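Local structure of penicillin-binding protein 2B (Streptococcus pneumoniae, 2WAD) at residues D65-P70 and T311-F316; A315-V320 and S357-K362; P350-V355 and A543-E548. The protein is a penicillin-binding transpeptidase thought to cross-link adjacent glycan strands of cell wall peptidoglycan, as part of the elongasome that builds the peripheral wall. All coordinates share one frame; numbering follows the deposited sequence.

How the contacts relate
Along the chain, contact 1 closes first. It brings segment 65-70, after strand 63-64, to the start of helix 314-334, across a loop of 240 residues that holds most of the dimerisation domain. Contact 2 begins where contact 1 ends, sharing Ala315 and Phe316. It closes a short loop and sets the helix against strand 355-363. Contact 3 starts before contact 2 has closed, so the two cross. It ties the loop before strand 355-363 to the residues leading into strand 547-553, and its loop contains Ser386, assigned as the acyl-ester nucleophile. Contacts 1 and 3 meet at Thr311, which hydrogen-bonds to Val355 and Ile546. Contacts 2 and 3 touch through Met358 and Ile546.

Contact 1. Residues D65-P70 and T311-F316; sequences DASGKP and TIDLAF
The carboxylate of Asp65 is the flat group that joins segment 65-70 to the first residue of helix 314-334, Leu314. The segment opens with a type I turn from Asp65 to Gly68. Two of its own backbone N-H groups, those of Ser67 and Lys69, meet OD2 from opposite faces of the carboxylate, and the bond from Ser67 N makes an Asx turn. Across the contact, Leu314 N donates to Asp65 OD1 at 2.9 Å, on the anti side and 21° out of the carboxylate plane. The bond is nearly straight, with 164° at the hydrogen. The Leu314 side chain crosses that of Asp65 at about a right angle, with Leu314 CD1 at 3.8 Å from Asp65 CB.

A backbone bond ties the next residue: Ala66 N donates to Ile312 O at 3.0 Å. The CB of Ala66 leans on the same peptide.

Asp313 is the N-cap of the helix. Its CG lies anti to the backbone N (chi1 -165°), and Asp313 OD1 accepts from Ala315 N at 3.0 Å through its anti lone pair. Asp65 takes the N-H of Leu314 and Asp313 that of Ala315. Asp65 OD1 and Asp313 OD1 lie 4.3 Å apart. One water donates to both, at 2.8 Å from Asp65 OD1 and 2.6 Å from Asp313 OD1, and accepts from Ser67 OG.

The contact joins the N-terminal part of the chain to the transpeptidase domain. Two like charges sit close together here. The N-H groups of the helix start and the shared water would be expected to offset their repulsion and favour the ionised forms.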
loop_
_atom_site.group_PDB
_atom_site.type_symbol
_atom_site.label_atom_id
_atom_site.label_comp_id
_atom_site.label_asym_id
_atom_site.label_seq_id
_atom_site.Cartn_x
_atom_site.Cartn_y
_atom_site.Cartn_z
ATOM N N ASP A 65 -1.590 -14.199 -7.490
ATOM C CA ASP A 65 -1.648 -14.564 -6.081
ATOM C C ASP A 65 -0.727 -15.759 -5.877
ATOM O O ASP A 65 -0.145 -16.265 -6.843
ATOM C CB ASP A 65 -3.092 -14.803 -5.610
ATOM C CG ASP A 65 -3.557 -16.247 -5.750
ATOM O OD1 ASP A 65 -4.494 -16.639 -5.021
ATOM O OD2 ASP A 65 -3.021 -17.005 -6.575
ATOM N N ALA A 66 -0.616 -16.206 -4.634
ATOM C CA ALA A 66 0.327 -17.239 -4.224
ATOM C C ALA A 66 0.110 -18.617 -4.869
ATOM O O ALA A 66 1.026 -19.447 -4.878
ATOM C CB ALA A 66 0.331 -17.373 -2.701
ATOM N N SER A 67 -1.084 -18.867 -5.396
ATOM C CA SER A 67 -1.350 -20.119 -6.102
ATOM C C SER A 67 -1.338 -19.955 -7.626
ATOM O O SER A 67 -1.494 -20.921 -8.380
ATOM C CB SER A 67 -2.673 -20.737 -5.630
ATOM O OG SER A 67 -3.780 -20.068 -6.216
ATOM N N GLY A 68 -1.144 -18.730 -8.097
ATOM C CA GLY A 68 -0.931 -18.546 -9.527
ATOM C C GLY A 68 -2.150 -17.998 -10.227
ATOM O O GLY A 68 -2.145 -17.874 -11.440
ATOM N N LYS A 69 -3.194 -17.658 -9.478
ATOM C CA LYS A 69 -4.349 -17.003 -10.087
ATOM C C LYS A 69 -4.005 -15.550 -10.441
ATOM O O LYS A 69 -3.380 -14.846 -9.644
ATOM C CB LYS A 69 -5.556 -17.044 -9.145
ATOM C CG LYS A 69 -5.780 -18.394 -8.475
ATOM C CD LYS A 69 -6.775 -19.270 -9.230
ATOM C CE LYS A 69 -7.237 -20.455 -8.375
ATOM N NZ LYS A 69 -7.673 -21.612 -9.230
ATOM N N PRO A 70 -4.414 -15.103 -11.642
ATOM C CA PRO A 70 -4.148 -13.724 -12.031
ATOM C C PRO A 70 -5.013 -12.756 -11.244
ATOM O O PRO A 70 -6.154 -13.070 -10.906
ATOM C CB PRO A 70 -4.510 -13.687 -13.518
ATOM C CG PRO A 70 -5.396 -14.872 -13.749
ATOM C CD PRO A 70 -5.057 -15.894 -12.709
ATOM N N THR A 311 2.492 -13.116 -1.780
ATOM C CA THR A 311 2.628 -14.062 -0.688
ATOM C C THR A 311 1.239 -14.469 -0.229
ATOM O O THR A 311 1.103 -15.458 0.484
ATOM C CB THR A 311 3.342 -13.406 0.511
ATOM O OG1 THR A 311 2.662 -12.190 0.850
ATOM C CG2 THR A 311 4.789 -13.062 0.178
ATOM N N ILE A 312 0.223 -13.694 -0.606
ATOM C CA ILE A 312 -1.149 -13.952 -0.169
ATOM C C ILE A 312 -1.876 -14.896 -1.106
ATOM O O ILE A 312 -1.836 -14.731 -2.328
ATOM C CB ILE A 312 -2.015 -12.670 -0.102
ATOM C CG1 ILE A 312 -1.378 -11.620 0.826
ATOM C CG2 ILE A 312 -3.435 -13.031 0.357
ATOM C CD1 ILE A 312 -1.955 -10.238 0.652
ATOM N N ASP A 313 -2.542 -15.882 -0.516
ATOM C CA ASP A 313 -3.402 -16.766 -1.270
ATOM C C ASP A 313 -4.845 -16.257 -1.235
ATOM O O ASP A 313 -5.404 -16.043 -0.172
ATOM C CB ASP A 313 -3.294 -18.165 -0.667
ATOM C CG ASP A 313 -3.854 -19.215 -1.572
ATOM O OD1 ASP A 313 -5.095 -19.257 -1.706
ATOM O OD2 ASP A 313 -3.045 -19.949 -2.181
ATOM N N LEU A 314 -5.454 -16.038 -2.390
ATOM C CA LEU A 314 -6.842 -15.592 -2.429
ATOM C C LEU A 314 -7.802 -16.364 -1.514
ATOM O O LEU A 314 -8.652 -15.743 -0.876
ATOM C CB LEU A 314 -7.373 -15.668 -3.862
ATOM C CG LEU A 314 -7.614 -14.409 -4.698
ATOM C CD1 LEU A 314 -6.444 -13.474 -4.556
ATOM C CD2 LEU A 314 -7.840 -14.782 -6.155
ATOM N N ALA A 315 -7.692 -17.694 -1.487
ATOM C CA ALA A 315 -8.602 -18.542 -0.730
ATOM C C ALA A 315 -8.450 -18.241 0.758
ATOM O O ALA A 315 -9.448 -18.049 1.461
ATOM C CB ALA A 315 -8.357 -20.044 -1.028
ATOM N N PHE A 316 -7.205 -18.189 1.233
ATOM C CA PHE A 316 -6.955 -17.771 2.613
ATOM C C PHE A 316 -7.534 -16.378 2.897
ATOM O O PHE A 316 -8.298 -16.167 3.848
ATOM C CB PHE A 316 -5.475 -17.881 3.017
ATOM C CG PHE A 316 -5.253 -17.648 4.473
ATOM C CD1 PHE A 316 -5.830 -18.487 5.414
ATOM C CD2 PHE A 316 -4.527 -16.556 4.913
ATOM C CE1 PHE A 316 -5.671 -18.250 6.776
ATOM C CE2 PHE A 316 -4.352 -16.309 6.265
ATOM C CZ PHE A 316 -4.923 -17.150 7.196
HETATM O O HOH W 1 -5.536 -19.112 -4.229
#

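Contact 2. Residues A315-V320 and S357-K362; sequences AFQDSV and SMSGLK. Unlike the reference sequence in segment 357-362: Leu361 (reference Ile).
Gln317 NE2 donates to Met358 O at 2.9 Å, in the plane of its amide and nearly straight (166°). The contact lays helix 314-334 on the antiparallel sheet of the transpeptidase domain, the helix-on-sheet layering of the penicillin-binding protein and serine beta-lactamase fold. Helix 315-320 and strand 357-362 run in similar directions, 29° apart, with axes 8.4 Å from each other.

The other end of the same amide completes the grip. Gln317 OE1 accepts from Met358 N at 3.2 Å, in the carbonyl plane and on a lone pair. A bend at chi2 (92°) turns the amide to meet the backbone N and O of Met358. Ser357 and Ser359 pair with Ala347 and Ala345 of strand 342-348, while Gln317 serves the intervening Met358.

Ser357 packs beside this bond pair, its CB 3.0 Å from Gln317 OE1. Phe316 CE2 lies 3.7 Å from Ser357 OG. Val320 CG2 lies over one face of the Phe316 ring, offset toward its rim. Phe316 also meets Tyr673 of helix 661-676 edge-to-face. Ser359 OG is hydrogen-bonded to Asp321, one turn of helix along from Gln317. Val320 CG1 rests against that hydroxyl, 3.4 Å from Ser359 OG.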
loop_
_atom_site.group_PDB
_atom_site.type_symbol
_atom_site.label_atom_id
_atom_site.label_comp_id
_atom_site.label_asym_id
_atom_site.label_seq_id
_atom_site.Cartn_x
_atom_site.Cartn_y
_atom_site.Cartn_z
ATOM N N ALA A 315 -7.692 -17.694 -1.487
ATOM C CA ALA A 315 -8.602 -18.542 -0.730
ATOM C C ALA A 315 -8.450 -18.241 0.758
ATOM O O ALA A 315 -9.448 -18.049 1.461
ATOM C CB ALA A 315 -8.357 -20.044 -1.028
ATOM N N PHE A 316 -7.205 -18.189 1.233
ATOM C CA PHE A 316 -6.955 -17.771 2.613
ATOM C C PHE A 316 -7.534 -16.378 2.897
ATOM O O PHE A 316 -8.298 -16.167 3.848
ATOM C CB PHE A 316 -5.475 -17.881 3.017
ATOM C CG PHE A 316 -5.253 -17.648 4.473
ATOM C CD1 PHE A 316 -5.830 -18.487 5.414
ATOM C CD2 PHE A 316 -4.527 -16.556 4.913
ATOM C CE1 PHE A 316 -5.671 -18.250 6.776
ATOM C CE2 PHE A 316 -4.352 -16.309 6.265
ATOM C CZ PHE A 316 -4.923 -17.150 7.196
ATOM N N GLN A 317 -7.208 -15.431 2.032
ATOM C CA GLN A 317 -7.698 -14.071 2.208
ATOM C C GLN A 317 -9.227 -14.014 2.230
ATOM O O GLN A 317 -9.796 -13.256 3.010
ATOM C CB GLN A 317 -7.090 -13.121 1.165
ATOM C CG GLN A 317 -7.687 -11.702 1.168
ATOM C CD GLN A 317 -6.937 -10.711 2.051
ATOM O OE1 GLN A 317 -5.933 -11.054 2.674
ATOM N NE2 GLN A 317 -7.387 -9.461 2.061
ATOM N N ASP A 318 -9.887 -14.818 1.391
ATOM C CA ASP A 318 -11.342 -14.871 1.319
ATOM C C ASP A 318 -11.910 -15.380 2.639
ATOM O O ASP A 318 -12.935 -14.892 3.125
ATOM C CB ASP A 318 -11.822 -15.813 0.201
ATOM C CG ASP A 318 -11.617 -15.243 -1.193
ATOM O OD1 ASP A 318 -11.323 -14.038 -1.343
ATOM O OD2 ASP A 318 -11.780 -16.010 -2.156
ATOM N N SER A 319 -11.258 -16.386 3.200
ATOM C CA SER A 319 -11.806 -17.009 4.395
ATOM C C SER A 319 -11.582 -16.128 5.634
ATOM O O SER A 319 -12.448 -16.018 6.498
ATOM C CB SER A 319 -11.371 -18.479 4.516
ATOM O OG SER A 319 -10.043 -18.594 4.960
ATOM N N VAL A 320 -10.474 -15.400 5.684
ATOM C CA VAL A 320 -10.354 -14.344 6.704
ATOM C C VAL A 320 -11.415 -13.223 6.583
ATOM O O VAL A 320 -12.039 -12.843 7.568
ATOM C CB VAL A 320 -8.916 -13.791 6.782
ATOM C CG1 VAL A 320 -8.802 -12.710 7.850
ATOM C CG2 VAL A 320 -7.974 -14.932 7.077
ATOM N N SER A 357 -2.219 -12.517 5.080
ATOM C CA SER A 357 -3.406 -11.769 4.680
ATOM C C SER A 357 -3.464 -10.459 5.440
ATOM O O SER A 357 -2.922 -10.352 6.538
ATOM C CB SER A 357 -4.700 -12.546 4.957
ATOM O OG SER A 357 -4.879 -12.617 6.351
ATOM N N MET A 358 -4.134 -9.490 4.827
ATOM C CA MET A 358 -4.395 -8.173 5.360
ATOM C C MET A 358 -5.874 -7.916 5.083
ATOM O O MET A 358 -6.224 -7.604 3.953
ATOM C CB MET A 358 -3.668 -7.092 4.535
ATOM C CG MET A 358 -2.354 -7.464 3.934
ATOM S SD MET A 358 -1.648 -6.335 2.711
ATOM C CE MET A 358 -2.189 -4.683 3.228
ATOM N N SER A 359 -6.723 -7.963 6.105
ATOM C CA SER A 359 -8.168 -7.930 5.909
ATOM C C SER A 359 -8.735 -6.810 6.749
ATOM O O SER A 359 -8.307 -6.616 7.890
ATOM C CB SER A 359 -8.801 -9.233 6.429
ATOM O OG SER A 359 -8.707 -10.281 5.478
ATOM N N GLY A 360 -9.747 -6.127 6.227
ATOM C CA GLY A 360 -10.395 -5.097 7.023
ATOM C C GLY A 360 -11.845 -4.929 6.616
ATOM O O GLY A 360 -12.205 -5.102 5.450
ATOM N N LEU A 361 -12.687 -4.616 7.591
ATOM C CA LEU A 361 -14.099 -4.407 7.314
ATOM C C LEU A 361 -14.428 -3.083 7.956
ATOM O O LEU A 361 -14.202 -2.904 9.140
ATOM C CB LEU A 361 -14.947 -5.506 7.950
ATOM C CG LEU A 361 -16.409 -5.560 7.498
ATOM C CD1 LEU A 361 -16.527 -5.698 5.999
ATOM C CD2 LEU A 361 -17.157 -6.675 8.209
ATOM N N LYS A 362 -14.942 -2.150 7.168
ATOM C CA LYS A 362 -15.179 -0.814 7.652
ATOM C C LYS A 362 -16.653 -0.687 7.953
ATOM O O LYS A 362 -17.507 -1.097 7.157
ATOM C CB LYS A 362 -14.761 0.188 6.579
ATOM C CG LYS A 362 -14.933 1.624 6.982
ATOM C CD LYS A 362 -14.538 2.486 5.789
ATOM C CE LYS A 362 -14.349 3.943 6.189
ATOM N NZ LYS A 362 -15.622 4.500 6.696
#

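Contact 3. Residues P350-V355 and A543-E548; sequences PQTGAV and APHIVE. Unlike the reference sequence in segment 350-355: Gln351 (reference Lys). Unlike the reference sequence in segment 543-548: His545 (reference Arg).
A single beta bridge of parallel sense, between Ala354 and His545, joins the loop leading into strand 355-363 to the residues just before strand 547-553. His545 N donates to Gly353 O at 2.9 Å. Val355 N donates back to His545 O at 3.0 Å. Two CA-H...O contacts tighten the join, the shorter from Pro544 CA to Gly353 O at 3.1 Å. The other runs from Gly353 CA to Ala543 O at 3.5 Å. Gly353 has a positive phi (90°), and the carbonyl of Ala543 stands where a side chain would lie.

With CG between the backbone N and the carbonyl carbon (chi1 61°), the His545 ring is carried toward segment 350-355. Ala354 CA packs over one ring face as a CH-pi contact, 4.0 Å from the centroid of the His545 ring. The edge is polar. His545 ND1 donates to Val547 O at 2.8 Å, close to the ring plane, while NE2 makes a weak bond to Thr352 O.

The loop itself is shaped by an ST turn, in which Thr352 OG1 accepts from Ala354 N. It connects neighbouring antiparallel strands 342-348 and 355-363 of the transpeptidase sheet. A water donates to both Thr352 O and Ala543 O.

Val355 CG2 touches both Pro544 CB (4.0 Å) and Ile546 CG1 (4.1 Å). Asp494 accepts from the backbone N of Ile546 and of Val547.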
loop_
_atom_site.group_PDB
_atom_site.type_symbol
_atom_site.label_atom_id
_atom_site.label_comp_id
_atom_site.label_asym_id
_atom_site.label_seq_id
_atom_site.Cartn_x
_atom_site.Cartn_y
_atom_site.Cartn_z
ATOM N N PRO A 350 6.266 -14.987 10.580
ATOM C CA PRO A 350 7.272 -14.322 11.432
ATOM C C PRO A 350 8.709 -14.729 11.080
ATOM O O PRO A 350 9.662 -14.103 11.572
ATOM C CB PRO A 350 6.973 -14.872 12.835
ATOM C CG PRO A 350 6.365 -16.308 12.516
ATOM C CD PRO A 350 5.548 -16.072 11.279
ATOM N N GLN A 351 8.874 -15.755 10.249
ATOM C CA GLN A 351 10.228 -16.201 9.871
ATOM C C GLN A 351 10.763 -15.399 8.687
ATOM O O GLN A 351 11.962 -15.348 8.478
ATOM C CB GLN A 351 10.247 -17.707 9.530
ATOM C CG GLN A 351 10.159 -18.628 10.763
ATOM C CD GLN A 351 10.055 -20.128 10.422
ATOM O OE1 GLN A 351 9.893 -20.505 9.258
ATOM N NE2 GLN A 351 10.140 -20.990 11.445
ATOM N N THR A 352 9.876 -14.799 7.899
ATOM C CA THR A 352 10.281 -14.196 6.624
ATOM C C THR A 352 9.661 -12.823 6.343
ATOM O O THR A 352 10.129 -12.086 5.473
ATOM C CB THR A 352 9.902 -15.075 5.418
ATOM O OG1 THR A 352 8.478 -15.036 5.222
ATOM C CG2 THR A 352 10.420 -16.512 5.582
ATOM N N GLY A 353 8.589 -12.474 7.049
ATOM C CA GLY A 353 7.936 -11.201 6.774
ATOM C C GLY A 353 6.858 -11.340 5.711
ATOM O O GLY A 353 6.136 -10.376 5.444
ATOM N N ALA A 354 6.702 -12.536 5.148
ATOM C CA ALA A 354 5.660 -12.748 4.147
ATOM C C ALA A 354 4.280 -12.395 4.686
ATOM O O ALA A 354 3.961 -12.768 5.813
ATOM C CB ALA A 354 5.666 -14.193 3.660
ATOM N N VAL A 355 3.469 -11.700 3.890
ATOM C CA VAL A 355 2.126 -11.314 4.324
ATOM C C VAL A 355 1.145 -12.430 3.982
ATOM O O VAL A 355 0.996 -12.779 2.816
ATOM C CB VAL A 355 1.657 -9.961 3.731
ATOM C CG1 VAL A 355 0.143 -9.768 3.952
ATOM C CG2 VAL A 355 2.406 -8.794 4.401
ATOM N N ALA A 543 10.744 -6.739 7.812
ATOM C CA ALA A 543 9.830 -5.976 6.985
ATOM C C ALA A 543 8.796 -6.939 6.419
ATOM O O ALA A 543 9.146 -8.002 5.893
ATOM C CB ALA A 543 10.574 -5.278 5.839
ATOM N N PRO A 544 7.513 -6.549 6.493
ATOM C CA PRO A 544 6.448 -7.328 5.880
ATOM C C PRO A 544 6.483 -7.113 4.375
ATOM O O PRO A 544 6.793 -6.020 3.911
ATOM C CB PRO A 544 5.156 -6.755 6.488
ATOM C CG PRO A 544 5.543 -5.600 7.329
ATOM C CD PRO A 544 7.020 -5.325 7.139
ATOM N N HIS A 545 6.263 -8.176 3.610
ATOM C CA HIS A 545 6.346 -8.037 2.168
ATOM C C HIS A 545 5.181 -8.823 1.576
ATOM O O HIS A 545 4.926 -9.961 1.987
ATOM C CB HIS A 545 7.730 -8.408 1.585
ATOM C CG HIS A 545 8.168 -9.823 1.824
ATOM N ND1 HIS A 545 7.972 -10.827 0.900
ATOM C CD2 HIS A 545 8.846 -10.386 2.851
ATOM C CE1 HIS A 545 8.483 -11.953 1.364
ATOM N NE2 HIS A 545 9.014 -11.712 2.550
ATOM N N ILE A 546 4.454 -8.168 0.674
ATOM C CA ILE A 546 3.283 -8.742 0.033
ATOM C C ILE A 546 3.697 -9.514 -1.225
ATOM O O ILE A 546 3.021 -10.460 -1.651
ATOM C CB ILE A 546 2.303 -7.615 -0.351
ATOM C CG1 ILE A 546 1.812 -6.867 0.881
ATOM C CG2 ILE A 546 1.110 -8.181 -1.114
ATOM C CD1 ILE A 546 1.323 -5.444 0.620
ATOM N N VAL A 547 4.803 -9.089 -1.840
ATOM C CA VAL A 547 5.336 -9.773 -3.011
ATOM C C VAL A 547 6.298 -10.883 -2.609
ATOM O O VAL A 547 7.137 -10.672 -1.738
ATOM C CB VAL A 547 6.008 -8.796 -3.984
ATOM C CG1 VAL A 547 6.703 -9.580 -5.087
ATOM C CG2 VAL A 547 4.966 -7.826 -4.582
ATOM N N GLU A 548 6.162 -12.056 -3.231
ATOM C CA GLU A 548 6.960 -13.231 -2.879
ATOM C C GLU A 548 8.153 -13.388 -3.803
ATOM O O GLU A 548 9.230 -13.801 -3.362
ATOM C CB GLU A 548 6.128 -14.529 -2.881
ATOM C CG GLU A 548 6.912 -15.836 -2.618
ATOM C CD GLU A 548 7.572 -16.410 -3.875
ATOM O OE1 GLU A 548 8.631 -17.064 -3.770
ATOM O OE2 GLU A 548 7.058 -16.215 -4.993
HETATM O O HOH W 2 11.251 -9.232 5.073
#